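Local structure of aminotransferase, class I (2O1B) at residues Q101-E111 against K231-K242. The protein probably catalyses pyridoxal-phosphate-dependent transfer of amino groups between amino acids and 2-oxo acids, as a class I aminotransferase. Residues are numbered along the deposited sequence; the frame is centred on the assembly and turned at random. Where two conformers were deposited one is given.
Sequences QYNVTLDKEDE and KNPSILASENGK
Q101, in the last turn of helix 88-102, meets K231 almost at a right angle: its OE1 accepts from K231 NZ (3.0 Å), the donor lying nearly in line with the C=O. The extended K231 chain turns only at its last torsion (chi4 60°), which brings NZ also to a water that accepts from Y102 OH and donates to N232 O. This water lies in the plane of the Y102 ring, at its edge. S234 CB makes an off-centre CH-pi contact, 4.2 Å from the centroid of the Y102 ring, while S234 OG closes an ST turn with L236 N and bonds E247. Beyond the helix end, V104 spreads both methyls over L236 and A237, CG1 on L236 CB (3.8 Å). T105 O accepts from K242 NZ (2.8 Å). L106 CD2 touches L236 CD1 and K242 CD. E111 OE1 forms a salt bridge with K242 NZ (3.0 Å), met from the syn side but about 30° out of the carboxylate plane; D107 N comes from the anti side, also tilted. The link from helix 88-102 to outermost strand 112-115 of the large-domain sheet is thus pinned by lysines around an apolar middle to the loop entering helix 241-244, and K242 probably helps keep E111 ionised.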
loop_
_atom_site.group_PDB
_atom_site.type_symbol
_atom_site.label_atom_id
_atom_site.label_comp_id
_atom_site.label_asym_id
_atom_site.label_seq_id
_atom_site.Cartn_x
_atom_site.Cartn_y
_atom_site.Cartn_z
ATOM N N GLN A 101 -21.208 -16.518 -6.968
ATOM C CA GLN A 101 -21.918 -15.572 -6.106
ATOM C C GLN A 101 -22.916 -14.708 -6.890
ATOM O O GLN A 101 -24.080 -14.583 -6.489
ATOM C CB GLN A 101 -20.945 -14.685 -5.298
ATOM C CG GLN A 101 -20.209 -15.403 -4.144
ATOM C CD GLN A 101 -21.072 -15.613 -2.906
ATOM O OE1 GLN A 101 -22.158 -15.035 -2.784
ATOM N NE2 GLN A 101 -20.582 -16.428 -1.972
ATOM N N TYR A 102 -22.467 -14.129 -8.003
ATOM C CA TYR A 102 -23.250 -13.115 -8.718
ATOM C C TYR A 102 -23.513 -13.402 -10.208
ATOM O O TYR A 102 -24.062 -12.548 -10.916
ATOM C CB TYR A 102 -22.608 -11.728 -8.526
ATOM C CG TYR A 102 -22.337 -11.392 -7.071
ATOM C CD1 TYR A 102 -21.040 -11.377 -6.567
ATOM C CD2 TYR A 102 -23.386 -11.114 -6.190
ATOM C CE1 TYR A 102 -20.787 -11.085 -5.215
ATOM C CE2 TYR A 102 -23.140 -10.811 -4.846
ATOM C CZ TYR A 102 -21.846 -10.807 -4.362
ATOM O OH TYR A 102 -21.608 -10.529 -3.022
ATOM N N ASN A 103 -23.156 -14.605 -10.666
ATOM C CA ASN A 103 -23.236 -14.982 -12.091
ATOM C C ASN A 103 -22.576 -13.947 -13.017
ATOM O O ASN A 103 -23.092 -13.624 -14.093
ATOM C CB ASN A 103 -24.683 -15.299 -12.520
ATOM C CG ASN A 103 -24.750 -16.113 -13.816
ATOM O OD1 ASN A 103 -23.868 -16.928 -14.103
ATOM N ND2 ASN A 103 -25.809 -15.899 -14.599
ATOM N N VAL A 104 -21.433 -13.429 -12.569
ATOM C CA VAL A 104 -20.667 -12.437 -13.306
ATOM C C VAL A 104 -19.423 -13.107 -13.861
ATOM O O VAL A 104 -18.614 -13.645 -13.095
ATOM C CB VAL A 104 -20.239 -11.249 -12.409
ATOM C CG1 VAL A 104 -19.351 -10.283 -13.179
ATOM C CG2 VAL A 104 -21.456 -10.513 -11.851
ATOM N N THR A 105 -19.285 -13.071 -15.184
ATOM C CA THR A 105 -18.116 -13.630 -15.861
ATOM C C THR A 105 -17.022 -12.582 -15.965
ATOM O O THR A 105 -17.232 -11.496 -16.534
ATOM C CB THR A 105 -18.445 -14.122 -17.284
ATOM O OG1 THR A 105 -18.871 -13.011 -18.084
ATOM C CG2 THR A 105 -19.537 -15.155 -17.252
ATOM N N LEU A 106 -15.857 -12.910 -15.415
ATOM C CA LEU A 106 -14.720 -12.003 -15.428
ATOM C C LEU A 106 -13.482 -12.647 -16.026
ATOM O O LEU A 106 -13.238 -13.838 -15.825
ATOM C CB LEU A 106 -14.397 -11.574 -14.009
ATOM C CG LEU A 106 -15.511 -10.869 -13.267
ATOM C CD1 LEU A 106 -15.191 -10.974 -11.801
ATOM C CD2 LEU A 106 -15.637 -9.434 -13.744
ATOM N N ASP A 107 -12.704 -11.846 -16.752
ATOM C CA ASP A 107 -11.417 -12.288 -17.286
ATOM C C ASP A 107 -10.301 -12.026 -16.266
ATOM O O ASP A 107 -10.162 -10.913 -15.761
ATOM C CB ASP A 107 -11.116 -11.586 -18.616
ATOM C CG ASP A 107 -9.796 -12.041 -19.234
ATOM O OD1 ASP A 107 -8.720 -11.724 -18.677
ATOM O OD2 ASP A 107 -9.840 -12.715 -20.282
ATOM N N LYS A 108 -9.499 -13.052 -15.993
ATOM C CA LYS A 108 -8.456 -12.975 -14.964
ATOM C C LYS A 108 -7.394 -11.903 -15.206
ATOM O O LYS A 108 -6.884 -11.308 -14.260
ATOM C CB LYS A 108 -7.758 -14.320 -14.806
ATOM C CG LYS A 108 -8.627 -15.442 -14.301
ATOM C CD LYS A 108 -7.765 -16.655 -13.929
ATOM C CE LYS A 108 -7.236 -17.395 -15.154
ATOM N NZ LYS A 108 -6.049 -16.693 -15.722
ATOM N N GLU A 109 -7.049 -11.663 -16.461
ATOM C CA GLU A 109 -6.064 -10.643 -16.774
ATOM C C GLU A 109 -6.712 -9.274 -16.897
ATOM O O GLU A 109 -6.232 -8.293 -16.321
ATOM C CB GLU A 109 -5.313 -10.997 -18.065
ATOM C CG GLU A 109 -3.907 -11.543 -17.879
ATOM C CD GLU A 109 -3.749 -12.467 -16.675
ATOM O OE1 GLU A 109 -3.032 -12.070 -15.739
ATOM O OE2 GLU A 109 -4.327 -13.583 -16.660
ATOM N N ASP A 110 -7.816 -9.208 -17.625
ATOM C CA ASP A 110 -8.359 -7.925 -18.047
ATOM C C ASP A 110 -9.224 -7.251 -16.992
ATOM O O ASP A 110 -9.368 -6.017 -16.985
ATOM C CB ASP A 110 -9.186 -8.101 -19.328
ATOM C CG ASP A 110 -8.338 -8.456 -20.546
ATOM O OD1 ASP A 110 -7.089 -8.308 -20.502
ATOM O OD2 ASP A 110 -8.939 -8.880 -21.563
ATOM N N GLU A 111 -9.840 -8.061 -16.136
ATOM C CA GLU A 111 -10.959 -7.587 -15.316
ATOM C C GLU A 111 -10.818 -7.875 -13.820
ATOM O O GLU A 111 -11.798 -7.843 -13.083
ATOM C CB GLU A 111 -12.287 -8.137 -15.875
ATOM C CG GLU A 111 -12.532 -7.689 -17.317
ATOM C CD GLU A 111 -13.749 -8.308 -17.979
ATOM O OE1 GLU A 111 -14.072 -9.476 -17.692
ATOM O OE2 GLU A 111 -14.367 -7.613 -18.821
ATOM N N LYS A 231 -30.302 -10.845 -0.631
ATOM C CA LYS A 231 -28.879 -10.866 -0.980
ATOM C C LYS A 231 -28.567 -9.596 -1.750
ATOM O O LYS A 231 -29.283 -9.248 -2.672
ATOM C CB LYS A 231 -28.556 -12.087 -1.843
ATOM C CG LYS A 231 -27.114 -12.135 -2.354
ATOM C CD LYS A 231 -26.676 -13.568 -2.696
ATOM C CE LYS A 231 -25.182 -13.637 -3.043
ATOM N NZ LYS A 231 -24.297 -13.164 -1.906
ATOM N N ASN A 232 -27.512 -8.899 -1.363
ATOM C CA ASN A 232 -27.124 -7.670 -2.056
ATOM C C ASN A 232 -26.677 -7.971 -3.477
ATOM O O ASN A 232 -25.914 -8.913 -3.685
ATOM C CB ASN A 232 -25.986 -6.968 -1.319
ATOM C CG ASN A 232 -26.373 -6.532 0.076
ATOM O OD1 ASN A 232 -27.338 -5.780 0.271
ATOM N ND2 ASN A 232 -25.608 -6.983 1.055
ATOM N N PRO A 233 -27.151 -7.176 -4.455
ATOM C CA PRO A 233 -26.747 -7.348 -5.840
ATOM C C PRO A 233 -25.395 -6.711 -6.180
ATOM O O PRO A 233 -25.008 -5.694 -5.591
ATOM C CB PRO A 233 -27.862 -6.638 -6.612
ATOM C CG PRO A 233 -28.306 -5.590 -5.722
ATOM C CD PRO A 233 -28.127 -6.084 -4.311
ATOM N N SER A 234 -24.705 -7.320 -7.143
ATOM C CA SER A 234 -23.503 -6.751 -7.726
ATOM C C SER A 234 -23.915 -5.750 -8.812
ATOM O O SER A 234 -24.872 -5.997 -9.541
ATOM C CB SER A 234 -22.660 -7.868 -8.345
ATOM O OG SER A 234 -21.508 -7.352 -9.002
ATOM N N ILE A 235 -23.193 -4.639 -8.934
ATOM C CA ILE A 235 -23.415 -3.729 -10.066
ATOM C C ILE A 235 -23.034 -4.409 -11.392
ATOM O O ILE A 235 -23.565 -4.071 -12.450
ATOM C CB ILE A 235 -22.650 -2.390 -9.900
ATOM C CG1 ILE A 235 -23.169 -1.343 -10.898
ATOM C CG2 ILE A 235 -21.110 -2.600 -10.006
ATOM C CD1 ILE A 235 -22.677 0.085 -10.634
ATOM N N LEU A 236 -22.117 -5.380 -11.322
ATOM C CA LEU A 236 -21.669 -6.095 -12.517
ATOM C C LEU A 236 -22.635 -7.180 -12.993
ATOM O O LEU A 236 -22.471 -7.701 -14.094
ATOM C CB LEU A 236 -20.265 -6.675 -12.327
ATOM C CG LEU A 236 -19.132 -5.729 -11.922
ATOM C CD1 LEU A 236 -17.831 -6.492 -11.961
ATOM C CD2 LEU A 236 -19.063 -4.536 -12.826
ATOM N N ALA A 237 -23.643 -7.512 -12.184
ATOM C CA ALA A 237 -24.681 -8.464 -12.611
ATOM C C ALA A 237 -25.801 -7.773 -13.389
ATOM O O ALA A 237 -26.645 -8.431 -14.006
ATOM C CB ALA A 237 -25.242 -9.236 -11.420
ATOM N N SER A 238 -25.820 -6.447 -13.349
ATOM C CA SER A 238 -26.740 -5.681 -14.188
ATOM C C SER A 238 -26.187 -5.643 -15.608
ATOM O O SER A 238 -24.988 -5.484 -15.792
ATOM C CB SER A 238 -26.912 -4.261 -13.646
ATOM O OG SER A 238 -27.758 -4.237 -12.507
ATOM N N GLU A 239 -27.049 -5.806 -16.608
ATOM C CA GLU A 239 -26.615 -5.772 -18.002
ATOM C C GLU A 239 -25.812 -4.502 -18.279
ATOM O O GLU A 239 -26.213 -3.415 -17.864
ATOM C CB GLU A 239 -27.819 -5.870 -18.946
ATOM C CG GLU A 239 -27.450 -6.368 -20.340
ATOM C CD GLU A 239 -28.568 -6.211 -21.359
ATOM O OE1 GLU A 239 -29.758 -6.326 -20.986
ATOM O OE2 GLU A 239 -28.248 -5.985 -22.549
ATOM N N ASN A 240 -24.666 -4.656 -18.945
ATOM C CA ASN A 240 -23.778 -3.528 -19.299
ATOM C C ASN A 240 -22.978 -2.926 -18.124
ATOM O O ASN A 240 -22.284 -1.920 -18.302
ATOM C CB ASN A 240 -24.539 -2.396 -20.036
ATOM C CG ASN A 240 -25.319 -2.885 -21.248
ATOM O OD1 ASN A 240 -24.792 -3.614 -22.089
ATOM N ND2 ASN A 240 -26.581 -2.467 -21.354
ATOM N N GLY A 241 -23.065 -3.542 -16.942
ATOM C CA GLY A 241 -22.351 -3.067 -15.747
ATOM C C GLY A 241 -20.862 -2.826 -15.955
ATOM O O GLY A 241 -20.330 -1.775 -15.572
ATOM N N LYS A 242 -20.191 -3.799 -16.570
ATOM C CA LYS A 242 -18.752 -3.724 -16.806
ATOM C C LYS A 242 -18.354 -2.629 -17.794
ATOM O O LYS A 242 -17.183 -2.260 -17.866
ATOM C CB LYS A 242 -18.204 -5.078 -17.266
ATOM C CG LYS A 242 -18.309 -6.175 -16.211
ATOM C CD LYS A 242 -17.465 -7.406 -16.555
ATOM C CE LYS A 242 -17.866 -8.029 -17.883
ATOM N NZ LYS A 242 -16.992 -9.201 -18.198
HETATM O O HOH W 1 -24.168 -10.401 -2.002
#